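Local atomic coordinates of cadherin-23 (Mus musculus, PDB entry 5UZ8), a protein that probably mediates calcium-dependent cell adhesion and helps form the protein filaments that convey force to mechanotransduction channels in hearing. Residues A[11-15]-A[100-104]; A[117-121]-A[207-211]; A[217-223]-A[295-299]; A[232-238]-A[281-287]; A[257-261]-A[272-277]. One frame throughout, in Å; residues are numbered along the deposited sequence. Where two conformers were deposited one is given.

Contact 1 (A[11-15]-A[100-104]); sequences GITYY and IPVYL
The crossing from one sheet of a cadherin domain to the other, where the first strand changes partners, brings Tyr15 into parallel pairing with Val102. Two backbone hydrogen bonds hold the join: Tyr15 N gives to Pro101 O (3.0 Å), and Tyr103 N gives to Tyr15 O (2.9 Å). Just outside this pairing, two tyrosines meet in an offset edge-to-face pair. The edge of Tyr103, with CE2 3.7 Å from Tyr14 CG, turns toward the face of Tyr14, and the planes stand 75° apart. Tyr14 achieves this with CG placed between its own N and carbonyl carbon (chi1 59°). Away from that pair, Ile100 fills the bend of the incoming chain: CD1 packs 3.7 Å from Ile12 CG2, while CG2 meets the edge of the Tyr15 ring at CE2, 3.8 Å away. The phenol OH of Tyr15 is hydrogen-bonded to Lys8 O. Strand 97-107 is bonded along its other side to strand 81-89, and the side chains of Tyr15 and Val102 rest on Ile30 of strand 28-35, with Phe7 of strand 6-7 against Ile12, Tyr15 and Ile100.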
# COMPACT_ATOMS: atom_id res chain seq x y z
N GLY A 11 -30.90 -48.81 -1.89
CA GLY A 11 -30.29 -48.65 -0.55
C GLY A 11 -29.51 -47.38 -0.30
O GLY A 11 -28.86 -47.25 0.74
N ILE A 12 -29.58 -46.40 -1.20
CA ILE A 12 -28.83 -45.18 -1.05
C ILE A 12 -29.39 -44.38 0.14
O ILE A 12 -30.61 -44.22 0.26
CB ILE A 12 -28.85 -44.33 -2.36
CG1 ILE A 12 -27.96 -43.10 -2.27
CG2 ILE A 12 -30.25 -43.91 -2.76
CD1 ILE A 12 -26.49 -43.44 -2.12
N THR A 13 -28.50 -43.94 1.04
CA THR A 13 -28.94 -43.30 2.28
C THR A 13 -29.26 -41.82 2.08
O THR A 13 -30.22 -41.33 2.65
CB THR A 13 -27.87 -43.40 3.38
OG1 THR A 13 -26.62 -42.92 2.88
CG2 THR A 13 -27.74 -44.83 3.83
N TYR A 14 -28.43 -41.15 1.28
CA TYR A 14 -28.61 -39.75 0.89
C TYR A 14 -27.82 -39.51 -0.39
O TYR A 14 -26.92 -40.29 -0.71
CB TYR A 14 -28.12 -38.78 1.99
CG TYR A 14 -26.66 -38.96 2.34
CD1 TYR A 14 -25.66 -38.37 1.56
CD2 TYR A 14 -26.25 -39.67 3.48
CE1 TYR A 14 -24.31 -38.55 1.87
CE2 TYR A 14 -24.91 -39.82 3.79
CZ TYR A 14 -23.95 -39.25 2.97
OH TYR A 14 -22.60 -39.39 3.23
N TYR A 15 -28.15 -38.43 -1.10
CA TYR A 15 -27.38 -37.99 -2.26
C TYR A 15 -26.50 -36.79 -1.94
O TYR A 15 -26.85 -35.95 -1.11
CB TYR A 15 -28.29 -37.58 -3.40
CG TYR A 15 -29.14 -38.67 -4.00
CD1 TYR A 15 -28.61 -39.59 -4.89
CD2 TYR A 15 -30.51 -38.74 -3.73
CE1 TYR A 15 -29.41 -40.57 -5.48
CE2 TYR A 15 -31.31 -39.72 -4.30
CZ TYR A 15 -30.77 -40.63 -5.16
OH TYR A 15 -31.58 -41.59 -5.75
N ILE A 100 -35.89 -38.68 0.55
CA ILE A 100 -34.48 -38.83 0.81
C ILE A 100 -33.81 -37.46 0.89
O ILE A 100 -34.21 -36.54 0.18
CB ILE A 100 -33.84 -39.71 -0.28
CG1 ILE A 100 -32.41 -40.09 0.10
CG2 ILE A 100 -33.90 -39.06 -1.65
CD1 ILE A 100 -31.83 -41.18 -0.76
N PRO A 101 -32.77 -37.33 1.72
CA PRO A 101 -32.05 -36.06 1.75
C PRO A 101 -31.05 -35.90 0.64
O PRO A 101 -30.43 -36.90 0.17
CB PRO A 101 -31.33 -36.06 3.11
CG PRO A 101 -31.70 -37.32 3.79
CD PRO A 101 -32.36 -38.22 2.82
N VAL A 102 -30.87 -34.65 0.25
CA VAL A 102 -29.81 -34.25 -0.66
C VAL A 102 -28.96 -33.18 0.00
O VAL A 102 -29.48 -32.26 0.65
CB VAL A 102 -30.36 -33.74 -2.02
CG1 VAL A 102 -29.21 -33.34 -2.95
CG2 VAL A 102 -31.19 -34.82 -2.71
N TYR A 103 -27.64 -33.32 -0.16
CA TYR A 103 -26.68 -32.37 0.41
C TYR A 103 -25.77 -31.88 -0.74
O TYR A 103 -24.89 -32.62 -1.19
CB TYR A 103 -25.84 -33.01 1.51
CG TYR A 103 -26.63 -33.66 2.65
CD1 TYR A 103 -27.25 -32.90 3.63
CD2 TYR A 103 -26.73 -35.04 2.76
CE1 TYR A 103 -27.96 -33.48 4.67
CE2 TYR A 103 -27.45 -35.63 3.77
CZ TYR A 103 -28.06 -34.86 4.73
OH TYR A 103 -28.73 -35.48 5.76
N LEU A 104 -25.98 -30.64 -1.18
CA LEU A 104 -25.12 -30.06 -2.20
C LEU A 104 -24.03 -29.24 -1.55
O LEU A 104 -24.30 -28.27 -0.82
CB LEU A 104 -25.92 -29.22 -3.21
CG LEU A 104 -27.05 -29.92 -3.93
CD1 LEU A 104 -27.76 -28.90 -4.84
CD2 LEU A 104 -26.56 -31.12 -4.71

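Contact 2 (A[117-121]-A[207-211]); sequences DQPSY and VQVVI
Tyr121 and Val207 meet at about a right angle, the valine presenting methyl CG1 to the edge of the phenol ring, 3.9 Å from Tyr121 CE1. The other methyl, CG2, points into the bend of 117-121 and approaches Pro119 O at 3.4 Å and the CA of Ser120. A single valine thus serves both the ring and the backbone of the arriving chain, because its chi1 of 71° puts CG2 opposite the backbone N and CG1 in the remaining position flanked by N and C. Over one face of the Tyr121 ring, toward its rim, sits CB of Gln118. From there the glutamine runs out extended, and where the backbone bends round to meet its end, NE2 donates to Ser120 O at 2.8 Å, with the acceptor nearly in the amide plane; this bond spans the bend from Gln118 to Ser120. The bend is the A-strand crossover of the second cadherin domain, in which the chain leaves the sheet of strand 115-116 and joins strand 204-214 in parallel. Tyr121 N gives to Gln208 O (3.1 Å), and Tyr121 O receives Val210 N (2.9 Å). Before the strands close, a water bridges the gap, donating to Pro119 O at 2.7 Å and accepting from Gln208 N. Val209 CG2 packs against Tyr121 CB on the inward face, where the tyrosine side chain also touches Leu136 and Val138 of strand 134-141.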
# COMPACT_ATOMS: atom_id res chain seq x y z
N ASP A 117 -7.48 -1.96 3.40
CA ASP A 117 -8.29 -1.44 4.51
C ASP A 117 -8.36 0.12 4.48
O ASP A 117 -9.22 0.71 5.12
CB ASP A 117 -7.74 -1.92 5.88
CG ASP A 117 -8.09 -3.41 6.23
OD1 ASP A 117 -8.73 -4.14 5.44
OD2 ASP A 117 -7.75 -3.85 7.36
N GLN A 118 -7.43 0.78 3.77
CA GLN A 118 -7.46 2.26 3.61
C GLN A 118 -7.37 2.59 2.14
O GLN A 118 -6.83 1.79 1.37
CB GLN A 118 -6.30 2.97 4.31
CG GLN A 118 -6.19 2.71 5.78
CD GLN A 118 -5.15 3.56 6.55
OE1 GLN A 118 -5.04 3.35 7.76
NE2 GLN A 118 -4.43 4.51 5.91
N PRO A 119 -7.88 3.77 1.74
CA PRO A 119 -7.76 4.22 0.34
C PRO A 119 -6.33 4.65 -0.03
O PRO A 119 -5.98 4.68 -1.20
CB PRO A 119 -8.76 5.37 0.26
CG PRO A 119 -8.92 5.87 1.66
CD PRO A 119 -8.79 4.64 2.51
N SER A 120 -5.54 4.98 0.98
CA SER A 120 -4.14 5.30 0.81
C SER A 120 -3.49 5.31 2.17
O SER A 120 -4.16 5.18 3.21
CB SER A 120 -3.91 6.63 0.04
OG SER A 120 -3.96 7.79 0.85
N TYR A 121 -2.15 5.31 2.16
CA TYR A 121 -1.36 5.28 3.41
C TYR A 121 -0.36 6.38 3.34
O TYR A 121 0.09 6.74 2.25
CB TYR A 121 -0.67 3.95 3.57
CG TYR A 121 -1.63 2.78 3.79
CD1 TYR A 121 -2.16 2.09 2.71
CD2 TYR A 121 -1.98 2.35 5.08
CE1 TYR A 121 -3.02 1.01 2.89
CE2 TYR A 121 -2.84 1.26 5.28
CZ TYR A 121 -3.35 0.60 4.18
OH TYR A 121 -4.20 -0.45 4.34
N VAL A 207 -2.53 -0.02 -3.86
CA VAL A 207 -2.76 1.21 -3.13
C VAL A 207 -1.49 2.08 -3.15
O VAL A 207 -0.38 1.54 -3.33
CB VAL A 207 -3.20 0.89 -1.70
CG1 VAL A 207 -2.06 0.33 -0.88
CG2 VAL A 207 -3.76 2.11 -1.00
N GLN A 208 -1.65 3.41 -3.02
CA GLN A 208 -0.49 4.30 -2.96
C GLN A 208 -0.10 4.56 -1.52
O GLN A 208 -0.96 4.74 -0.63
CB GLN A 208 -0.72 5.61 -3.70
CG GLN A 208 -1.09 5.48 -5.15
CD GLN A 208 -0.00 4.85 -5.98
OE1 GLN A 208 -0.10 3.67 -6.41
NE2 GLN A 208 1.05 5.60 -6.19
N VAL A 209 1.21 4.55 -1.29
CA VAL A 209 1.83 4.80 0.01
C VAL A 209 2.80 5.96 -0.10
O VAL A 209 3.77 5.87 -0.86
CB VAL A 209 2.60 3.56 0.49
CG1 VAL A 209 3.20 3.83 1.89
CG2 VAL A 209 1.67 2.35 0.51
N VAL A 210 2.53 7.06 0.63
CA VAL A 210 3.37 8.23 0.66
C VAL A 210 4.29 8.16 1.86
O VAL A 210 3.85 7.96 3.01
CB VAL A 210 2.55 9.54 0.76
CG1 VAL A 210 3.46 10.76 0.85
CG2 VAL A 210 1.62 9.68 -0.43
N ILE A 211 5.58 8.37 1.63
CA ILE A 211 6.53 8.53 2.72
C ILE A 211 7.19 9.88 2.54
O ILE A 211 7.93 10.10 1.57
CB ILE A 211 7.58 7.40 2.76
CG1 ILE A 211 6.91 6.09 3.16
CG2 ILE A 211 8.68 7.72 3.79
CD1 ILE A 211 7.66 4.84 2.76
O HOH W 1 -4.02 5.02 -3.05

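Contact 3 (A[217-223]-A[295-299]); sequences NDCRPQF and VVATD. With CA (calcium ion), chain E; CA (calcium ion), chain F; CA (calcium ion), chain G; GSH (glutathione), chain L.
Asn217 reaches across to Asp299 at a calcium site of the linker between the second and third cadherin domains. Its CB points toward 295-299, and with chi1 at -171° the amide is carried to the carboxylate. CG stands 3.4 Å from Asp299 OD2, and there the amide divides its work. OD1 binds a calcium ion at 2.3 Å. ND2 donates to Asp299 OD2 at 3.1 Å, meeting it on the syn side but 29° out of the carboxylate plane; a second, longer approach to OD1 of the same carboxylate is weak, and that carboxylate has a further polar partner in Leu305. The amide and carboxylate planes are turned 62° from each other. Asn217 OD1 and Asp299 OD2 can lie only 3.0 Å apart because both coordinate the same ion, which also takes Cys219 O; Asp249, Asp251 and Asn255 complete the site. The adjacent Asp218 divides its carboxylate between two further calcium ions, one of which also binds OE1 of glutathione. Beyond the metal the contact turns apolar. Pro221 CB packs on Ala297 CB at 3.9 Å, and Phe223 CZ reaches that same methyl at 3.8 Å as well as Val295 CG1. Strand 290-298, which carries Val295 and Ala297, runs between strands 259-263 and 306-316, with Tyr260 from the former against Ala297 and Thr309 from the latter against Phe223.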
# COMPACT_ATOMS: atom_id res chain seq x y z
N ASN A 217 19.18 18.69 10.34
CA ASN A 217 20.22 19.64 9.96
C ASN A 217 21.53 18.87 9.77
O ASN A 217 22.32 18.77 10.70
CB ASN A 217 20.42 20.72 11.03
CG ASN A 217 21.32 21.83 10.53
OD1 ASN A 217 21.28 22.18 9.35
ND2 ASN A 217 22.17 22.35 11.40
N ASP A 218 21.75 18.30 8.59
CA ASP A 218 22.97 17.51 8.35
C ASP A 218 23.89 18.12 7.30
O ASP A 218 24.84 17.49 6.92
CB ASP A 218 22.67 16.05 8.04
CG ASP A 218 21.69 15.84 6.84
OD1 ASP A 218 21.00 16.77 6.35
OD2 ASP A 218 21.58 14.66 6.41
N CYS A 219 23.60 19.34 6.86
CA CYS A 219 24.44 20.02 5.87
C CYS A 219 24.97 21.34 6.44
O CYS A 219 24.22 22.19 6.91
CB CYS A 219 23.67 20.23 4.59
SG CYS A 219 23.05 18.65 3.97
N ARG A 220 26.30 21.48 6.42
CA ARG A 220 26.92 22.69 6.89
C ARG A 220 26.91 23.73 5.78
O ARG A 220 26.93 23.39 4.60
CB ARG A 220 28.35 22.43 7.42
CG ARG A 220 29.37 22.27 6.32
CD ARG A 220 30.71 21.82 6.84
NE ARG A 220 31.33 22.81 7.70
CZ ARG A 220 32.56 22.69 8.18
NH1 ARG A 220 33.33 21.67 7.83
NH2 ARG A 220 33.06 23.62 9.01
N PRO A 221 26.85 25.00 6.15
CA PRO A 221 26.99 26.10 5.19
C PRO A 221 28.31 26.03 4.42
O PRO A 221 29.33 25.62 5.00
CB PRO A 221 26.97 27.33 6.07
CG PRO A 221 26.21 26.90 7.28
CD PRO A 221 26.61 25.49 7.52
N GLN A 222 28.28 26.38 3.14
CA GLN A 222 29.48 26.34 2.28
C GLN A 222 29.60 27.62 1.55
O GLN A 222 28.60 28.10 0.99
CB GLN A 222 29.36 25.37 1.07
CG GLN A 222 29.18 23.95 1.33
CD GLN A 222 29.10 23.20 -0.01
OE1 GLN A 222 28.00 23.03 -0.58
NE2 GLN A 222 30.25 22.83 -0.53
N PHE A 223 30.83 28.10 1.43
CA PHE A 223 31.18 29.07 0.40
C PHE A 223 31.74 28.38 -0.87
O PHE A 223 32.24 27.25 -0.84
CB PHE A 223 32.19 30.06 0.96
CG PHE A 223 31.65 30.91 2.08
CD1 PHE A 223 31.04 32.12 1.81
CD2 PHE A 223 31.75 30.50 3.40
CE1 PHE A 223 30.56 32.93 2.84
CE2 PHE A 223 31.27 31.29 4.44
CZ PHE A 223 30.67 32.51 4.16
N VAL A 295 35.45 34.82 7.23
CA VAL A 295 34.00 35.07 7.11
C VAL A 295 33.33 33.76 7.49
O VAL A 295 33.71 32.70 6.98
CB VAL A 295 33.61 35.47 5.69
CG1 VAL A 295 32.13 35.80 5.58
CG2 VAL A 295 34.42 36.68 5.24
N VAL A 296 32.36 33.84 8.38
CA VAL A 296 31.68 32.65 8.90
C VAL A 296 30.21 32.76 8.52
O VAL A 296 29.62 33.82 8.68
CB VAL A 296 31.76 32.61 10.42
CG1 VAL A 296 31.16 31.32 10.99
CG2 VAL A 296 33.18 32.80 10.90
N ALA A 297 29.63 31.65 8.03
CA ALA A 297 28.18 31.54 7.81
C ALA A 297 27.70 30.45 8.76
O ALA A 297 28.29 29.39 8.79
CB ALA A 297 27.87 31.15 6.37
N THR A 298 26.68 30.75 9.56
CA THR A 298 26.16 29.80 10.55
C THR A 298 24.68 29.59 10.26
O THR A 298 23.94 30.57 10.08
CB THR A 298 26.35 30.37 11.97
OG1 THR A 298 27.74 30.65 12.19
CG2 THR A 298 25.86 29.44 13.03
N ASP A 299 24.23 28.33 10.26
CA ASP A 299 22.84 28.05 10.02
C ASP A 299 22.02 28.17 11.32
O ASP A 299 22.58 28.47 12.40
CB ASP A 299 22.62 26.73 9.27
CG ASP A 299 22.98 25.48 10.08
OD1 ASP A 299 22.94 25.49 11.33
OD2 ASP A 299 23.26 24.45 9.42
CA CA E . 22.31 23.33 7.60
CA CA F . 18.95 17.81 5.82
CA CA G . 20.70 14.69 4.18
N1 GSH L . 26.28 10.85 2.65
CA1 GSH L . 25.57 11.39 3.80
C1 GSH L . 24.31 10.59 4.03
O11 GSH L . 24.04 9.69 3.20
O12 GSH L . 23.59 10.89 5.01
CB1 GSH L . 25.22 12.88 3.60
CG1 GSH L . 24.25 13.10 2.44
CD1 GSH L . 23.70 14.50 2.46
OE1 GSH L . 22.89 14.87 3.31
N2 GSH L . 24.11 15.29 1.46
CA2 GSH L . 23.54 16.59 1.20
C2 GSH L . 23.02 16.69 -0.20
O2 GSH L . 22.99 17.78 -0.75
CB2 GSH L . 24.59 17.67 1.48
SG2 GSH L . 25.02 17.61 3.23
N3 GSH L . 22.54 15.57 -0.75
CA3 GSH L . 21.93 15.52 -2.06
C3 GSH L . 22.70 14.65 -3.03
O31 GSH L . 22.29 14.63 -4.22
O32 GSH L . 23.67 13.96 -2.63
O HOH W 2 21.21 12.31 4.46

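Contact 4 (A[232-238]-A[281-287])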
# COMPACT_ATOMS: atom_id res chain seq x y z
N VAL A 232 40.06 47.92 -1.43
CA VAL A 232 39.35 49.09 -0.98
C VAL A 232 40.29 50.27 -1.19
O VAL A 232 41.49 50.18 -0.87
CB VAL A 232 39.00 48.92 0.53
CG1 VAL A 232 38.24 50.10 1.07
CG2 VAL A 232 38.17 47.65 0.71
N TYR A 233 39.77 51.39 -1.67
CA TYR A 233 40.58 52.62 -1.73
C TYR A 233 40.95 53.11 -0.33
O TYR A 233 40.16 52.99 0.59
CB TYR A 233 39.88 53.74 -2.51
CG TYR A 233 39.87 53.50 -4.00
CD1 TYR A 233 41.05 53.64 -4.76
CD2 TYR A 233 38.71 53.09 -4.65
CE1 TYR A 233 41.04 53.37 -6.13
CE2 TYR A 233 38.70 52.84 -6.02
CZ TYR A 233 39.87 52.98 -6.74
OH TYR A 233 39.85 52.73 -8.10
N GLU A 234 42.18 53.60 -0.18
CA GLU A 234 42.60 54.32 1.03
C GLU A 234 41.63 55.48 1.33
O GLU A 234 41.04 56.03 0.39
CB GLU A 234 44.03 54.88 0.84
CG GLU A 234 44.18 55.86 -0.33
CD GLU A 234 45.59 56.39 -0.53
OE1 GLU A 234 45.79 57.15 -1.52
OE2 GLU A 234 46.51 56.05 0.25
N ASN A 235 41.48 55.83 2.61
CA ASN A 235 40.79 57.06 3.05
C ASN A 235 39.33 57.17 2.66
O ASN A 235 38.81 58.30 2.53
CB ASN A 235 41.52 58.33 2.53
CG ASN A 235 42.93 58.42 3.00
OD1 ASN A 235 43.21 58.17 4.16
ND2 ASN A 235 43.85 58.81 2.12
N GLU A 236 38.66 56.03 2.48
CA GLU A 236 37.22 56.02 2.28
C GLU A 236 36.54 56.03 3.64
O GLU A 236 37.09 55.51 4.60
CB GLU A 236 36.79 54.79 1.47
CG GLU A 236 37.21 54.81 0.02
CD GLU A 236 36.58 55.95 -0.75
OE1 GLU A 236 37.30 56.79 -1.32
OE2 GLU A 236 35.35 56.01 -0.78
N PRO A 237 35.35 56.63 3.73
CA PRO A 237 34.66 56.71 5.03
C PRO A 237 34.25 55.34 5.58
O PRO A 237 34.10 54.39 4.81
CB PRO A 237 33.40 57.52 4.71
CG PRO A 237 33.21 57.35 3.25
CD PRO A 237 34.58 57.29 2.66
N ALA A 238 34.01 55.27 6.89
CA ALA A 238 33.34 54.12 7.48
C ALA A 238 32.02 53.91 6.74
O ALA A 238 31.40 54.87 6.24
CB ALA A 238 33.08 54.34 8.96
N THR A 281 33.45 48.71 5.67
CA THR A 281 34.56 49.16 6.51
C THR A 281 33.97 49.79 7.77
O THR A 281 32.84 50.29 7.72
CB THR A 281 35.42 50.22 5.79
OG1 THR A 281 34.60 51.35 5.43
CG2 THR A 281 36.08 49.60 4.53
N GLN A 282 34.71 49.73 8.88
CA GLN A 282 34.32 50.43 10.13
C GLN A 282 35.11 51.75 10.28
O GLN A 282 34.83 52.54 11.19
CB GLN A 282 34.54 49.56 11.38
CG GLN A 282 33.55 48.42 11.61
CD GLN A 282 33.60 47.85 13.04
OE1 GLN A 282 33.60 48.60 14.02
NE2 GLN A 282 33.61 46.52 13.16
N ARG A 283 36.07 51.98 9.40
CA ARG A 283 36.93 53.16 9.47
C ARG A 283 37.66 53.36 8.14
O ARG A 283 37.76 52.41 7.35
CB ARG A 283 37.97 52.99 10.58
CG ARG A 283 38.92 51.79 10.41
CD ARG A 283 39.99 51.83 11.50
NE ARG A 283 40.87 50.68 11.48
CZ ARG A 283 41.90 50.52 10.64
NH1 ARG A 283 42.19 51.42 9.70
NH2 ARG A 283 42.64 49.41 10.74
N PRO A 284 38.22 54.56 7.92
CA PRO A 284 39.17 54.67 6.81
C PRO A 284 40.37 53.75 6.97
O PRO A 284 40.79 53.47 8.10
CB PRO A 284 39.63 56.14 6.86
CG PRO A 284 39.07 56.71 8.14
CD PRO A 284 37.94 55.85 8.58
N LEU A 285 40.87 53.25 5.84
CA LEU A 285 42.05 52.43 5.84
C LEU A 285 43.18 53.20 5.19
O LEU A 285 42.93 54.02 4.27
CB LEU A 285 41.79 51.16 5.03
CG LEU A 285 40.49 50.40 5.36
CD1 LEU A 285 40.32 49.20 4.45
CD2 LEU A 285 40.49 49.98 6.80
N GLN A 286 44.40 52.95 5.66
CA GLN A 286 45.59 53.52 5.06
C GLN A 286 46.27 52.48 4.15
O GLN A 286 46.07 51.26 4.28
CB GLN A 286 46.55 54.05 6.13
CG GLN A 286 46.00 55.30 6.82
CD GLN A 286 46.99 55.97 7.76
OE1 GLN A 286 48.17 55.62 7.81
NE2 GLN A 286 46.51 56.99 8.49
N SER A 287 47.06 52.98 3.21
CA SER A 287 47.48 52.17 2.06
C SER A 287 48.35 50.99 2.42
O SER A 287 48.45 50.08 1.64
CB SER A 287 48.24 53.02 1.02
OG SER A 287 49.40 53.62 1.59
O HOH W 3 39.44 53.33 3.30
O HOH W 4 47.11 55.88 2.85
O HOH W 5 37.11 52.76 4.76
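The backbones of 232-238 and 281-287 run past each other at the far end of the third cadherin domain, a Greek-key beta sandwich, where strand 227-233 gives way to a turn. Their one direct hydrogen bond runs from Asn235 N to Leu285 O (2.9 Å). Asn235 adopts positive backbone angles (62°/27°), which turn the chain sharply there, and on either side of it CA-H...O contacts add to the grip: Glu234 CA approaches Leu285 O, and Pro284 CA approaches Glu236 O at 3.1 Å. Water takes over where the backbones separate. One molecule accepts from both Glu236 N and Leu285 N and lies 2.8 Å from Tyr233 O; another lies close to Glu236 O, Arg283 O and Thr281 OG1, joining three points of the two segments. Beneath this polar layer, Val232 CG1 meets Thr281 CG2 tip to tip at 4.1 Å, and it meets Leu285 CD1 from a chain lying nearly perpendicular to its own. Val242 of strand 241-244 touches both Val232 and Thr281, while Val315 packs on Leu285, so this part of the contact belongs to the sandwich interior. Nearer the surface, Ala238 CB sits 3.4 Å from Gln282 O. Glu234 stretches its extended chain toward Ser287, with OE1 hydrogen-bonded to Val318 N. Its other oxygen, OE2, receives a hydrogen bond at 2.7 Å from a water that in turn accepts from Ser287 N.

Contact 5 (A[257-261]-A[272-277])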
# COMPACT_ATOMS: atom_id res chain seq x y z
N GLN A 257 18.81 28.60 7.12
CA GLN A 257 18.79 30.05 7.29
C GLN A 257 20.13 30.52 7.85
O GLN A 257 20.52 30.08 8.92
CB GLN A 257 17.64 30.47 8.22
CG GLN A 257 16.31 30.63 7.50
CD GLN A 257 16.40 31.70 6.44
OE1 GLN A 257 16.56 32.89 6.75
NE2 GLN A 257 16.43 31.28 5.16
N LEU A 258 20.83 31.39 7.14
CA LEU A 258 22.24 31.67 7.44
C LEU A 258 22.45 33.04 8.01
O LEU A 258 21.82 34.02 7.57
CB LEU A 258 23.07 31.55 6.16
CG LEU A 258 23.00 30.21 5.45
CD1 LEU A 258 23.80 30.23 4.15
CD2 LEU A 258 23.48 29.10 6.36
N THR A 259 23.35 33.13 8.98
CA THR A 259 23.76 34.41 9.49
C THR A 259 25.28 34.51 9.35
O THR A 259 26.01 33.53 9.59
CB THR A 259 23.28 34.64 10.94
OG1 THR A 259 23.67 33.54 11.75
CG2 THR A 259 21.78 34.69 11.00
N TYR A 260 25.76 35.69 8.95
CA TYR A 260 27.19 35.93 8.70
C TYR A 260 27.87 36.67 9.84
O TYR A 260 27.28 37.53 10.49
CB TYR A 260 27.36 36.76 7.43
CG TYR A 260 26.81 36.07 6.23
CD1 TYR A 260 27.57 35.15 5.53
CD2 TYR A 260 25.50 36.30 5.82
CE1 TYR A 260 27.03 34.50 4.42
CE2 TYR A 260 24.96 35.63 4.73
CZ TYR A 260 25.73 34.73 4.03
OH TYR A 260 25.20 34.05 2.94
N SER A 261 29.13 36.34 10.08
CA SER A 261 29.93 37.03 11.05
C SER A 261 31.36 37.05 10.53
O SER A 261 31.69 36.34 9.55
CB SER A 261 29.84 36.34 12.41
OG SER A 261 30.25 34.98 12.32
N VAL A 272 30.13 42.90 8.96
CA VAL A 272 29.29 42.21 7.99
C VAL A 272 27.85 42.24 8.47
O VAL A 272 27.58 42.03 9.67
CB VAL A 272 29.74 40.76 7.72
CG1 VAL A 272 29.58 39.88 8.96
CG2 VAL A 272 28.98 40.18 6.54
N ASP A 273 26.94 42.56 7.57
CA ASP A 273 25.51 42.56 7.90
C ASP A 273 25.17 41.10 8.11
O ASP A 273 25.37 40.28 7.22
CB ASP A 273 24.69 43.11 6.74
CG ASP A 273 23.19 43.20 7.07
OD1 ASP A 273 22.52 42.17 7.11
OD2 ASP A 273 22.71 44.32 7.36
N MET A 274 24.62 40.77 9.28
CA MET A 274 24.40 39.38 9.60
C MET A 274 23.44 38.65 8.64
O MET A 274 23.58 37.44 8.46
CB MET A 274 23.97 39.22 11.06
CG MET A 274 22.59 39.69 11.41
SD MET A 274 22.27 39.53 13.19
CE MET A 274 22.58 37.78 13.49
N ASP A 275 22.50 39.37 8.02
CA ASP A 275 21.55 38.74 7.08
C ASP A 275 21.94 38.84 5.62
O ASP A 275 21.81 37.86 4.87
CB ASP A 275 20.15 39.28 7.29
CG ASP A 275 19.66 39.07 8.70
OD1 ASP A 275 19.77 37.94 9.22
OD2 ASP A 275 19.19 40.02 9.32
N SER A 276 22.42 40.01 5.19
CA SER A 276 22.67 40.24 3.77
C SER A 276 24.04 39.77 3.30
O SER A 276 24.25 39.60 2.10
CB SER A 276 22.52 41.73 3.44
OG SER A 276 23.65 42.45 3.86
N GLY A 277 24.98 39.61 4.22
CA GLY A 277 26.34 39.25 3.84
C GLY A 277 27.17 40.42 3.33
O GLY A 277 28.30 40.22 2.91
O HOH W 6 21.17 35.16 4.99
O HOH W 7 19.60 35.51 8.30
O HOH W 8 27.44 39.92 11.85
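With chi1 at -61°, Tyr260 sets its ring beside its own backbone N, against the turn formed by 272-277. Gly277 CA lies over one face of the ring, 4.1 Å from the centroid, in a CH-pi contact, while Asp275 O comes to the ring edge, in plane. Val272, with chi1 at 66°, sends its two methyls to different targets: CG2 packs on Tyr260 CB at 3.9 Å and CG1 lies against Ser261 CA. Tyr260 N donates to Met274 O, 2.8 Å away. The partner is an Asx turn in the third cadherin domain, in the connection from strand 270-272 to strand 278-281. Here Asp273 OD1 accepts from Asp275 N and Ser276 N, each at 2.9 Å, and the two donors arrive from opposite faces of the carboxylate plane. Outside the ring, the Met274 chain runs alongside Thr259 in the same direction, with CE 4.0 Å from CG2 of the threonine. Two waters donate to Leu258 O and link it to Asp275, one through the backbone O and the other through OD1. Tyr260 OH is hydrogen-bonded to Ala247 N.

From the N terminus, contact 1 closes a loop across the first cadherin domain, and contact 2 closes an equivalent one across the second; their centres lie about 51 Å apart, and each joins the start of a domain to its last long strand. The remaining three contacts share the third domain and are nested: contact 3 spans the widest loop, contact 4 lies within it, and contact 5 within contact 4. Contact 3 fastens the calcium linker to strand 290-298, contact 4 secures the opposite end of the domain, and contact 5 pins a turn onto strand 259-263. Contacts 3 and 5 touch directly, through neighbouring strands of one sheet and Leu258 packing on Pro221.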